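Carboxypeptidase 1 (Deinococcus radiodurans str. R1, PDB 5GIV) probably acts as a zinc-dependent M32 metallocarboxypeptidase, releasing amino acids one at a time, with broad specificity, from the C-terminus of peptides. Local coordinates at residues Pro185-Val190 against Asp353-Asn358. Sequence-based numbering, arbitrary orientation.
Sequences PLADAV and DELTYN
An apolar contact joins Leu-186, Ala-187 and Val-190, on one side of helix 169-193, to Leu-355 and Thr-356 in the turn that leads into helix 357-372. No hydrogen bond crosses it. The backbones come closest at Ala-187, where the side chain is only a methyl: the CA atoms of Ala-187 and Leu-355 are 5.6 Å apart. Ala-187 CB meets both Leu-355 CB and Thr-356 CG2. Leu-355 places CG anti to the carbonyl carbon (chi1 -67°), which carries the branch across to the helix and divides its two methyls between neighbours. Leu-355 CD1 approaches Val-190 CG2 to 3.7 Å and also touches Ala-187 CA, while Leu-355 CD2 reaches Leu-186 CD2 at 4.0 Å. The leucine crosses both Leu-186 and Val-190 at about a right angle, and Tyr-497 of helix 487-501 packs against Leu-355 and Val-190.

Behind this apolar surface, Asp-353 fixes the turn. Asp-353 OD1 accepts Leu-355 N at 2.6 Å on the anti side and Thr-356 N from above the carboxylate plane, whereas Asp-353 OD2 takes the hydroxyl Thr-356 OG1 at 2.8 Å and the backbone N of Ser-344. A valine in place of Thr-356 keeps a methyl for Ala-187 but has no hydroxyl for Asp-353 OD2, which would probably leave the carboxylate less firmly held. The two bonds to OD1 form an Asx turn and an Asx motif that shape the turn before helix 357-372, whose apolar side packs on helix 169-193 in the largely helical M32 fold, away from the zinc site.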
loop_
_atom_site.group_PDB
_atom_site.type_symbol
_atom_site.label_atom_id
_atom_site.label_comp_id
_atom_site.label_asym_id
_atom_site.label_seq_id
_atom_site.Cartn_x
_atom_site.Cartn_y
_atom_site.Cartn_z
ATOM N N PRO A 185 -38.505 11.139 -22.566
ATOM C CA PRO A 185 -39.447 12.265 -22.445
ATOM C C PRO A 185 -39.300 13.013 -21.135
ATOM O O PRO A 185 -39.388 14.245 -21.111
ATOM C CB PRO A 185 -40.819 11.590 -22.575
ATOM C CG PRO A 185 -40.528 10.224 -23.187
ATOM C CD PRO A 185 -39.183 9.841 -22.709
ATOM N N LEU A 186 -39.097 12.302 -20.029
ATOM C CA LEU A 186 -38.929 12.977 -18.747
ATOM C C LEU A 186 -37.662 13.832 -18.743
ATOM O O LEU A 186 -37.655 14.948 -18.211
ATOM C CB LEU A 186 -38.891 11.945 -17.618
ATOM C CG LEU A 186 -38.671 12.481 -16.201
ATOM C CD1 LEU A 186 -39.801 13.432 -15.833
ATOM C CD2 LEU A 186 -38.581 11.350 -15.200
ATOM N N ALA A 187 -36.580 13.326 -19.342
ATOM C CA ALA A 187 -35.352 14.109 -19.415
ATOM C C ALA A 187 -35.530 15.308 -20.337
ATOM O O ALA A 187 -35.104 16.422 -20.012
ATOM C CB ALA A 187 -34.186 13.232 -19.879
ATOM N N ASP A 188 -36.135 15.095 -21.510
ATOM C CA ASP A 188 -36.370 16.211 -22.416
ATOM C C ASP A 188 -37.225 17.275 -21.749
ATOM O O ASP A 188 -36.972 18.476 -21.907
ATOM C CB ASP A 188 -37.012 15.717 -23.713
ATOM C CG ASP A 188 -36.026 14.975 -24.617
ATOM O OD1 ASP A 188 -34.802 15.024 -24.369
ATOM O OD2 ASP A 188 -36.476 14.342 -25.589
ATOM N N ALA A 189 -38.241 16.859 -20.990
ATOM C CA ALA A 189 -39.074 17.841 -20.301
ATOM C C ALA A 189 -38.279 18.576 -19.238
ATOM O O ALA A 189 -38.431 19.794 -19.077
ATOM C CB ALA A 189 -40.298 17.175 -19.675
ATOM N N VAL A 190 -37.416 17.862 -18.511
ATOM C CA VAL A 190 -36.600 18.525 -17.499
ATOM C C VAL A 190 -35.644 19.510 -18.155
ATOM O O VAL A 190 -35.501 20.653 -17.706
ATOM C CB VAL A 190 -35.854 17.494 -16.635
ATOM C CG1 VAL A 190 -34.834 18.192 -15.774
ATOM C CG2 VAL A 190 -36.837 16.731 -15.756
ATOM N N ASP A 353 -26.230 12.676 -15.409
ATOM C CA ASP A 353 -27.253 12.830 -14.381
ATOM C C ASP A 353 -28.142 11.586 -14.283
ATOM O O ASP A 353 -28.055 10.645 -15.079
ATOM C CB ASP A 353 -28.108 14.045 -14.692
ATOM C CG ASP A 353 -28.827 13.900 -16.016
ATOM O OD1 ASP A 353 -29.870 13.223 -16.055
ATOM O OD2 ASP A 353 -28.328 14.435 -17.027
ATOM N N GLU A 354 -29.058 11.624 -13.312
ATOM C CA GLU A 354 -29.922 10.479 -13.053
ATOM C C GLU A 354 -30.813 10.146 -14.242
ATOM O O GLU A 354 -31.233 8.992 -14.395
ATOM C CB GLU A 354 -30.798 10.752 -11.833
ATOM C CG GLU A 354 -30.109 10.575 -10.495
ATOM C CD GLU A 354 -31.092 10.634 -9.340
ATOM O OE1 GLU A 354 -31.695 11.709 -9.136
ATOM O OE2 GLU A 354 -31.270 9.598 -8.658
ATOM N N LEU A 355 -31.142 11.134 -15.072
ATOM C CA LEU A 355 -32.141 10.900 -16.104
ATOM C C LEU A 355 -31.541 10.453 -17.432
ATOM O O LEU A 355 -32.142 9.630 -18.130
ATOM C CB LEU A 355 -32.992 12.157 -16.312
ATOM C CG LEU A 355 -33.892 12.555 -15.143
ATOM C CD1 LEU A 355 -34.820 13.672 -15.559
ATOM C CD2 LEU A 355 -34.671 11.338 -14.630
ATOM N N THR A 356 -30.393 10.996 -17.820
ATOM C CA THR A 356 -29.792 10.669 -19.105
ATOM C C THR A 356 -28.726 9.584 -19.018
ATOM O O THR A 356 -28.258 9.119 -20.062
ATOM C CB THR A 356 -29.193 11.927 -19.748
ATOM O OG1 THR A 356 -28.085 12.383 -18.963
ATOM C CG2 THR A 356 -30.249 13.036 -19.837
ATOM N N TYR A 357 -28.364 9.137 -17.812
ATOM C CA TYR A 357 -27.237 8.220 -17.666
ATOM C C TYR A 357 -27.408 6.976 -18.529
ATOM O O TYR A 357 -26.481 6.563 -19.235
ATOM C CB TYR A 357 -27.058 7.817 -16.199
ATOM C CG TYR A 357 -25.872 6.885 -15.992
ATOM C CD1 TYR A 357 -26.008 5.502 -16.113
ATOM C CD2 TYR A 357 -24.614 7.393 -15.707
ATOM C CE1 TYR A 357 -24.924 4.660 -15.932
ATOM C CE2 TYR A 357 -23.525 6.556 -15.529
ATOM C CZ TYR A 357 -23.686 5.198 -15.646
ATOM O OH TYR A 357 -22.602 4.386 -15.459
ATOM N N ASN A 358 -28.583 6.359 -18.476
ATOM C CA ASN A 358 -28.745 5.061 -19.119
ATOM C C ASN A 358 -28.576 5.138 -20.629
ATOM O O ASN A 358 -28.201 4.139 -21.253
ATOM C CB ASN A 358 -30.105 4.477 -18.737
ATOM C CG ASN A 358 -30.234 4.272 -17.238
ATOM O OD1 ASN A 358 -29.336 3.737 -16.599
ATOM N ND2 ASN A 358 -31.338 4.717 -16.668
#